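Local coordinates for protein ureidoglycolate hydrolase (Arabidopsis thaliana, PDB 4PXE) that hydrolyses (S)-ureidoglycolate to glyoxylate, ammonium and carbon dioxide with two manganese ions per subunit, in the last step of allantoin breakdown, at residues 39-42 against 43-46; 399-403 against 404-408; 409-412 against 413-417. One frame throughout, in Å; residues are numbered along the deposited sequence.

Interaction 1. Residues 39-42 against 43-46; sequences TRVL and YTDK
Two donors of Thr44 meet at one acceptor, the carbonyl O of Val41: the hydroxyl OG1 stands 2.7 Å from Val41 O, and the backbone N of Thr44 lies 3.1 Å from the same atom. The amide bond closes a type II beta turn from Val41 to Thr44, which leads from strand 38-40 into helix 45-60. The hydroxyl takes a lone pair in the carbonyl plane, while the amide is tilted 26° from that plane, so each donor has its own line of approach. Thr44 is also the N-cap of the helix. With chi1 at 62°, OG1 sits between the backbone N and the carbonyl carbon, where it reaches back into the turn and accepts a weak bond from Asp47 N. A short hydroxyl-bearing residue suits such a double duty. Water 1 bridges the same place, accepting from Val41 N at 2.9 Å and donating to Thr44 OG1 at 2.8 Å.

Tyr43 holds the positive-phi position of the turn, and its backbone N donates to Asp47 OD2. At the start of the helix, Lys46 NZ forms a salt bridge with Asp45 OD2 (3.1 Å) and a second one with Asp32. Arg40 lays its aliphatic part against the helix, with CD 3.5 Å from Lys46 O, while its guanidinium group runs on to the carbonyls of Ile93 and Phe30.

The two central residues of the turn, Leu42 and Tyr43, carry the packing, their side chains running side by side. Tyr43 OH is tied to Val70 O at the far end of the ring. Over one face, the methyl CD1 of Leu42 makes a CH-pi contact, 3.4 Å from the Tyr43 ring centroid and 8° off the ring normal.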
loop_
_atom_site.group_PDB
_atom_site.type_symbol
_atom_site.label_atom_id
_atom_site.label_comp_id
_atom_site.label_asym_id
_atom_site.label_seq_id
_atom_site.Cartn_x
_atom_site.Cartn_y
_atom_site.Cartn_z
ATOM N N THR A 39 -8.186 -15.556 -0.231
ATOM C CA THR A 39 -7.356 -14.893 0.774
ATOM C C THR A 39 -7.865 -15.368 2.119
ATOM O O THR A 39 -9.049 -15.232 2.408
ATOM C CB THR A 39 -7.504 -13.367 0.739
ATOM O OG1 THR A 39 -7.063 -12.883 -0.528
ATOM C CG2 THR A 39 -6.663 -12.726 1.834
ATOM N N ARG A 40 -6.997 -15.957 2.932
ATOM C CA ARG A 40 -7.441 -16.407 4.250
ATOM C C ARG A 40 -6.304 -16.315 5.243
ATOM O O ARG A 40 -5.393 -17.142 5.252
ATOM C CB ARG A 40 -8.022 -17.823 4.196
ATOM C CG ARG A 40 -8.558 -18.281 5.543
ATOM C CD ARG A 40 -9.449 -19.505 5.404
ATOM N NE ARG A 40 -8.750 -20.632 4.794
ATOM C CZ ARG A 40 -9.121 -21.224 3.659
ATOM N NH1 ARG A 40 -10.186 -20.803 2.982
ATOM N NH2 ARG A 40 -8.420 -22.249 3.199
ATOM N N VAL A 41 -6.367 -15.287 6.081
ATOM C CA VAL A 41 -5.260 -14.932 6.943
ATOM C C VAL A 41 -5.474 -15.387 8.381
ATOM O O VAL A 41 -6.594 -15.335 8.908
ATOM C CB VAL A 41 -5.036 -13.400 6.881
ATOM C CG1 VAL A 41 -3.888 -12.984 7.775
ATOM C CG2 VAL A 41 -4.777 -12.982 5.440
ATOM N N LEU A 42 -4.383 -15.863 8.981
ATOM C CA LEU A 42 -4.320 -16.283 10.377
ATOM C C LEU A 42 -5.164 -15.430 11.324
ATOM O O LEU A 42 -5.001 -14.213 11.371
ATOM C CB LEU A 42 -2.857 -16.269 10.838
ATOM C CG LEU A 42 -2.549 -16.504 12.316
ATOM C CD1 LEU A 42 -3.081 -17.861 12.755
ATOM C CD2 LEU A 42 -1.063 -16.418 12.546
ATOM N N TYR A 43 -6.064 -16.109 12.044
ATOM C CA TYR A 43 -6.903 -15.560 13.124
ATOM C C TYR A 43 -8.036 -14.619 12.698
ATOM O O TYR A 43 -8.754 -14.098 13.550
ATOM C CB TYR A 43 -6.065 -14.901 14.236
ATOM C CG TYR A 43 -5.110 -15.801 14.996
ATOM C CD1 TYR A 43 -5.422 -17.129 15.280
ATOM C CD2 TYR A 43 -3.896 -15.305 15.456
ATOM C CE1 TYR A 43 -4.536 -17.934 15.992
ATOM C CE2 TYR A 43 -3.009 -16.088 16.160
ATOM C CZ TYR A 43 -3.329 -17.406 16.437
ATOM O OH TYR A 43 -2.421 -18.172 17.138
ATOM N N THR A 44 -8.206 -14.385 11.398
ATOM C CA THR A 44 -9.359 -13.631 10.933
ATOM C C THR A 44 -10.625 -14.479 10.992
ATOM O O THR A 44 -10.571 -15.687 11.234
ATOM C CB THR A 44 -9.174 -13.147 9.494
ATOM O OG1 THR A 44 -9.038 -14.290 8.636
ATOM C CG2 THR A 44 -7.927 -12.258 9.377
ATOM N N ASP A 45 -11.767 -13.839 10.753
ATOM C CA ASP A 45 -13.048 -14.541 10.738
ATOM C C ASP A 45 -13.090 -15.687 9.716
ATOM O O ASP A 45 -13.611 -16.766 10.013
ATOM C CB ASP A 45 -14.221 -13.565 10.547
ATOM C CG ASP A 45 -14.206 -12.870 9.198
ATOM O OD1 ASP A 45 -13.116 -12.697 8.610
ATOM O OD2 ASP A 45 -15.299 -12.483 8.727
ATOM N N LYS A 46 -12.527 -15.461 8.531
ATOM C CA LYS A 46 -12.464 -16.514 7.513
ATOM C C LYS A 46 -11.626 -17.704 7.985
ATOM O O LYS A 46 -11.985 -18.856 7.733
ATOM C CB LYS A 46 -11.907 -15.965 6.192
ATOM C CG LYS A 46 -12.662 -14.757 5.631
ATOM C CD LYS A 46 -14.157 -15.031 5.553
ATOM C CE LYS A 46 -14.902 -13.868 4.897
ATOM N NZ LYS A 46 -14.724 -12.601 5.648
HETATM O O HOH W 1 -8.784 -13.629 5.892
#

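Interaction 2. Residues 399-403 against 404-408; sequences GYSHK and PEEYS. With MN (manganese (II) ion), chain D.
Ser401 OG donates to Glu406 OE2 over 2.6 Å, meeting that oxygen nearly along its C-O axis, right beside the metal ligand His402. Through NE2, at 2.3 Å, His402 binds a manganese ion that Asp103 and Glu138 also hold; waters complete the set. Water 3 adds a second link between the carboxylate and the metal-ligand residue, donating to Glu406 OE2 (2.7 Å) and accepting a weak bond from His402 N.

Glu406 is second-shell: OE1 accepts from the backbone N atoms of Tyr102 and of the metal ligand Asp103. Its CG stands anti to the backbone N (chi1 -177°) and the chain stays extended, which carries the carboxylate back alongside Ser401. A glutamate has the length and the two acceptors this needs. The loop is folded back by a type I beta turn from Lys403 to Glu406, closed by Glu406 N to Lys403 O at 3.1 Å, with Pro404 fitting its second position. Beside the turn, Tyr400 CD2 rests 3.6 Å from Glu405 CB.

His402 also touches the bound glyoxylate. From the second subunit, Asn294 O accepts from His402 ND1 and His244 stacks on its ring; separately, Lys403 NZ ties to that subunit's Asn241 and Gly242 carbonyls. The loop joins strand 389-394 to helix 410-429, with Ser401 and Glu406 packed on Ile209 of strand 201-209.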
loop_
_atom_site.group_PDB
_atom_site.type_symbol
_atom_site.label_atom_id
_atom_site.label_comp_id
_atom_site.label_asym_id
_atom_site.label_seq_id
_atom_site.Cartn_x
_atom_site.Cartn_y
_atom_site.Cartn_z
ATOM N N GLY A 399 2.533 -26.030 -12.916
ATOM C CA GLY A 399 3.257 -25.632 -11.726
ATOM C C GLY A 399 2.706 -24.424 -10.997
ATOM O O GLY A 399 3.291 -24.009 -9.999
ATOM N N TYR A 400 1.587 -23.875 -11.463
ATOM C CA TYR A 400 1.090 -22.610 -10.920
ATOM C C TYR A 400 0.773 -22.732 -9.435
ATOM O O TYR A 400 0.141 -23.697 -9.002
ATOM C CB TYR A 400 -0.217 -22.205 -11.602
ATOM C CG TYR A 400 -0.183 -21.896 -13.079
ATOM C CD1 TYR A 400 0.900 -21.265 -13.676
ATOM C CD2 TYR A 400 -1.272 -22.228 -13.874
ATOM C CE1 TYR A 400 0.885 -20.961 -15.044
ATOM C CE2 TYR A 400 -1.295 -21.935 -15.224
ATOM C CZ TYR A 400 -0.219 -21.307 -15.800
ATOM O OH TYR A 400 -0.257 -21.031 -17.157
ATOM N N SER A 401 1.183 -21.732 -8.660
ATOM C CA SER A 401 0.796 -21.662 -7.263
ATOM C C SER A 401 0.854 -20.211 -6.785
ATOM O O SER A 401 1.445 -19.354 -7.451
ATOM C CB SER A 401 1.673 -22.588 -6.413
ATOM O OG SER A 401 1.113 -22.782 -5.128
ATOM N N HIS A 402 0.213 -19.936 -5.655
ATOM C CA HIS A 402 0.090 -18.573 -5.123
ATOM C C HIS A 402 -0.632 -17.643 -6.092
ATOM O O HIS A 402 -0.362 -16.442 -6.155
ATOM C CB HIS A 402 1.452 -18.000 -4.719
ATOM C CG HIS A 402 1.952 -18.519 -3.413
ATOM N ND1 HIS A 402 3.141 -18.106 -2.849
ATOM C CD2 HIS A 402 1.421 -19.422 -2.557
ATOM C CE1 HIS A 402 3.318 -18.728 -1.699
ATOM N NE2 HIS A 402 2.288 -19.530 -1.494
ATOM N N LYS A 403 -1.572 -18.220 -6.830
ATOM C CA LYS A 403 -2.415 -17.471 -7.758
ATOM C C LYS A 403 -3.619 -18.355 -8.083
ATOM O O LYS A 403 -3.554 -19.581 -7.917
ATOM C CB LYS A 403 -1.644 -17.026 -9.014
ATOM C CG LYS A 403 -0.937 -18.120 -9.779
ATOM C CD LYS A 403 -0.145 -17.483 -10.912
ATOM C CE LYS A 403 0.710 -18.495 -11.640
ATOM N NZ LYS A 403 1.453 -17.812 -12.743
ATOM N N PRO A 404 -4.728 -17.746 -8.533
ATOM C CA PRO A 404 -5.973 -18.510 -8.684
ATOM C C PRO A 404 -5.954 -19.569 -9.789
ATOM O O PRO A 404 -6.855 -20.403 -9.823
ATOM C CB PRO A 404 -7.018 -17.425 -8.994
ATOM C CG PRO A 404 -6.244 -16.258 -9.464
ATOM C CD PRO A 404 -4.955 -16.299 -8.697
ATOM N N GLU A 405 -4.962 -19.520 -10.669
ATOM C CA GLU A 405 -4.789 -20.532 -11.718
ATOM C C GLU A 405 -4.287 -21.875 -11.183
ATOM O O GLU A 405 -4.280 -22.870 -11.911
ATOM C CB GLU A 405 -3.830 -20.012 -12.791
ATOM C CG GLU A 405 -4.390 -18.866 -13.635
ATOM C CD GLU A 405 -4.097 -17.475 -13.081
ATOM O OE1 GLU A 405 -3.649 -17.319 -11.923
ATOM O OE2 GLU A 405 -4.309 -16.505 -13.844
ATOM N N GLU A 406 -3.855 -21.897 -9.922
ATOM C CA GLU A 406 -3.437 -23.128 -9.255
ATOM C C GLU A 406 -4.495 -24.222 -9.408
ATOM O O GLU A 406 -5.681 -23.981 -9.188
ATOM C CB GLU A 406 -3.210 -22.824 -7.774
ATOM C CG GLU A 406 -2.688 -23.978 -6.928
ATOM C CD GLU A 406 -2.540 -23.534 -5.495
ATOM O OE1 GLU A 406 -3.515 -23.687 -4.738
ATOM O OE2 GLU A 406 -1.472 -22.978 -5.151
ATOM N N TYR A 407 -4.072 -25.425 -9.786
ATOM C CA TYR A 407 -5.016 -26.525 -9.984
ATOM C C TYR A 407 -4.336 -27.875 -9.859
ATOM O O TYR A 407 -3.262 -28.086 -10.426
ATOM C CB TYR A 407 -5.671 -26.420 -11.373
ATOM C CG TYR A 407 -6.673 -27.518 -11.646
ATOM C CD1 TYR A 407 -7.983 -27.403 -11.205
ATOM C CD2 TYR A 407 -6.312 -28.672 -12.348
ATOM C CE1 TYR A 407 -8.913 -28.405 -11.447
ATOM C CE2 TYR A 407 -7.237 -29.676 -12.593
ATOM C CZ TYR A 407 -8.529 -29.538 -12.138
ATOM O OH TYR A 407 -9.438 -30.543 -12.369
ATOM N N SER A 408 -4.968 -28.783 -9.123
ATOM C CA SER A 408 -4.605 -30.199 -9.154
ATOM C C SER A 408 -5.904 -30.983 -9.384
ATOM O O SER A 408 -6.948 -30.645 -8.824
ATOM C CB SER A 408 -3.924 -30.609 -7.850
ATOM O OG SER A 408 -3.400 -31.921 -7.955
HETATM MN MN MN D . 2.110 -21.229 0.062
HETATM O O HOH W 2 -1.286 -25.442 -10.533
HETATM O O HOH W 3 -1.908 -20.773 -3.707
HETATM O O HOH W 4 2.431 -22.655 1.628
HETATM O O HOH W 5 3.423 -22.060 -0.904
#

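Interaction 3. Residues 409-412 against 413-417; sequences SPED and MANGV
Asn415 N donates to Glu411 O at 2.9 Å, a regular i to i+4 bond of the first turns of helix 410-429. The same two residues meet again through their side chains, where Asn415 ND2 reaches Glu411 OE2 in a weak bond of 3.4 Å. The two side chains cross at a slant, with the amide and carboxylate planes 72° apart. Asn415 ND2 also gives a weak bond to water 6, which donates to Asp412 OD1 at 3.1 Å. Replacing Asn415 by alanine removes the amide, which is likely to leave Glu411 OE2 without that weak donor, freer to turn, and Asp412 without its water link.

Further back, Ser409 OG accepts from Asp412 N at 3.0 Å. Pro410 suits the first helical position, since no amide hydrogen is needed there, and the acids Glu411 and Asp412 are likely to be favoured by the helix N terminus.

Met413 turns to the buried side of the helix. Its CG lies 3.5 Å from Ser409 O, and the bend at chi3 (-69°) brings CE back to 3.9 Å from Pro410 CA. The flexible thioether fills the space against Leu20 and Gln21 of helix 17-28 and Val106 of helix 105-120, while the small Ala414 lets Val15 come close. The arrangement is a serine N-cap followed by proline, typical of a helix start, here opening the long C-terminal helix of this M20-family chain.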
loop_
_atom_site.group_PDB
_atom_site.type_symbol
_atom_site.label_atom_id
_atom_site.label_comp_id
_atom_site.label_asym_id
_atom_site.label_seq_id
_atom_site.Cartn_x
_atom_site.Cartn_y
_atom_site.Cartn_z
ATOM N N SER A 409 -5.860 -32.016 -10.219
ATOM C CA SER A 409 -7.085 -32.729 -10.583
ATOM C C SER A 409 -7.572 -33.630 -9.454
ATOM O O SER A 409 -6.803 -33.981 -8.561
ATOM C CB SER A 409 -6.853 -33.570 -11.844
ATOM O OG SER A 409 -5.987 -34.653 -11.562
ATOM N N PRO A 410 -8.859 -34.009 -9.487
ATOM C CA PRO A 410 -9.369 -34.985 -8.520
ATOM C C PRO A 410 -8.558 -36.281 -8.525
ATOM O O PRO A 410 -8.312 -36.837 -7.451
ATOM C CB PRO A 410 -10.820 -35.200 -8.978
ATOM C CG PRO A 410 -11.185 -33.860 -9.565
ATOM C CD PRO A 410 -9.941 -33.409 -10.290
ATOM N N GLU A 411 -8.118 -36.738 -9.695
ATOM C CA GLU A 411 -7.298 -37.951 -9.752
ATOM C C GLU A 411 -5.931 -37.734 -9.120
ATOM O O GLU A 411 -5.435 -38.600 -8.389
ATOM C CB GLU A 411 -7.098 -38.430 -11.185
ATOM C CG GLU A 411 -6.494 -39.809 -11.213
ATOM C CD GLU A 411 -5.548 -40.020 -12.361
ATOM O OE1 GLU A 411 -5.375 -39.099 -13.197
ATOM O OE2 GLU A 411 -4.981 -41.128 -12.424
ATOM N N ASP A 412 -5.307 -36.600 -9.412
ATOM C CA ASP A 412 -4.007 -36.332 -8.812
ATOM C C ASP A 412 -4.080 -36.308 -7.298
ATOM O O ASP A 412 -3.218 -36.880 -6.625
ATOM C CB ASP A 412 -3.385 -35.074 -9.398
ATOM C CG ASP A 412 -2.751 -35.343 -10.758
ATOM O OD1 ASP A 412 -2.365 -36.509 -11.011
ATOM O OD2 ASP A 412 -2.631 -34.423 -11.572
ATOM N N MET A 413 -5.118 -35.679 -6.755
ATOM C CA MET A 413 -5.306 -35.655 -5.313
ATOM C C MET A 413 -5.574 -37.049 -4.760
ATOM O O MET A 413 -4.992 -37.433 -3.744
ATOM C CB MET A 413 -6.427 -34.694 -4.925
ATOM C CG MET A 413 -6.107 -33.242 -5.253
ATOM S SD MET A 413 -7.337 -32.073 -4.610
ATOM C CE MET A 413 -8.749 -32.454 -5.657
ATOM N N ALA A 414 -6.460 -37.803 -5.411
ATOM C CA ALA A 414 -6.784 -39.147 -4.951
ATOM C C ALA A 414 -5.548 -40.036 -4.921
ATOM O O ALA A 414 -5.375 -40.815 -3.983
ATOM C CB ALA A 414 -7.868 -39.757 -5.831
ATOM N N ASN A 415 -4.688 -39.934 -5.935
ATOM C CA ASN A 415 -3.457 -40.737 -5.945
ATOM C C ASN A 415 -2.529 -40.367 -4.787
ATOM O O ASN A 415 -1.947 -41.244 -4.131
ATOM C CB ASN A 415 -2.712 -40.594 -7.274
ATOM C CG ASN A 415 -3.399 -41.323 -8.393
ATOM O OD1 ASN A 415 -4.209 -42.212 -8.154
ATOM N ND2 ASN A 415 -3.072 -40.960 -9.627
ATOM N N GLY A 416 -2.395 -39.070 -4.528
ATOM C CA GLY A 416 -1.643 -38.599 -3.378
ATOM C C GLY A 416 -2.223 -39.116 -2.075
ATOM O O GLY A 416 -1.487 -39.538 -1.183
ATOM N N VAL A 417 -3.548 -39.085 -1.956
ATOM C CA VAL A 417 -4.227 -39.605 -0.772
ATOM C C VAL A 417 -3.968 -41.102 -0.594
ATOM O O VAL A 417 -3.730 -41.566 0.528
ATOM C CB VAL A 417 -5.748 -39.308 -0.812
ATOM C CG1 VAL A 417 -6.490 -40.089 0.275
ATOM C CG2 VAL A 417 -6.004 -37.802 -0.659
HETATM O O HOH W 6 -1.073 -38.216 -8.825
#

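In the fold
Along the chain the three contacts follow in series, and none nests in or crosses another. Interaction 1 comes first, turning the chain from strand 38-40 into helix 45-60; its nearest atoms stay about 9 Å from interaction 2, without touching. Most of the chain then intervenes, including the region involved in dimerization. Interaction 2 folds the loop after strand 389-394 back on itself at the manganese site, where the second subunit joins in. Interaction 3 follows at once, starting helix 410-429, and touches its predecessor through Ser408 OG and Met413 CG, 4.0 Å apart. Thus the metal-bearing loop passes directly into a capped helix that packs on helices 17-28 and 105-120.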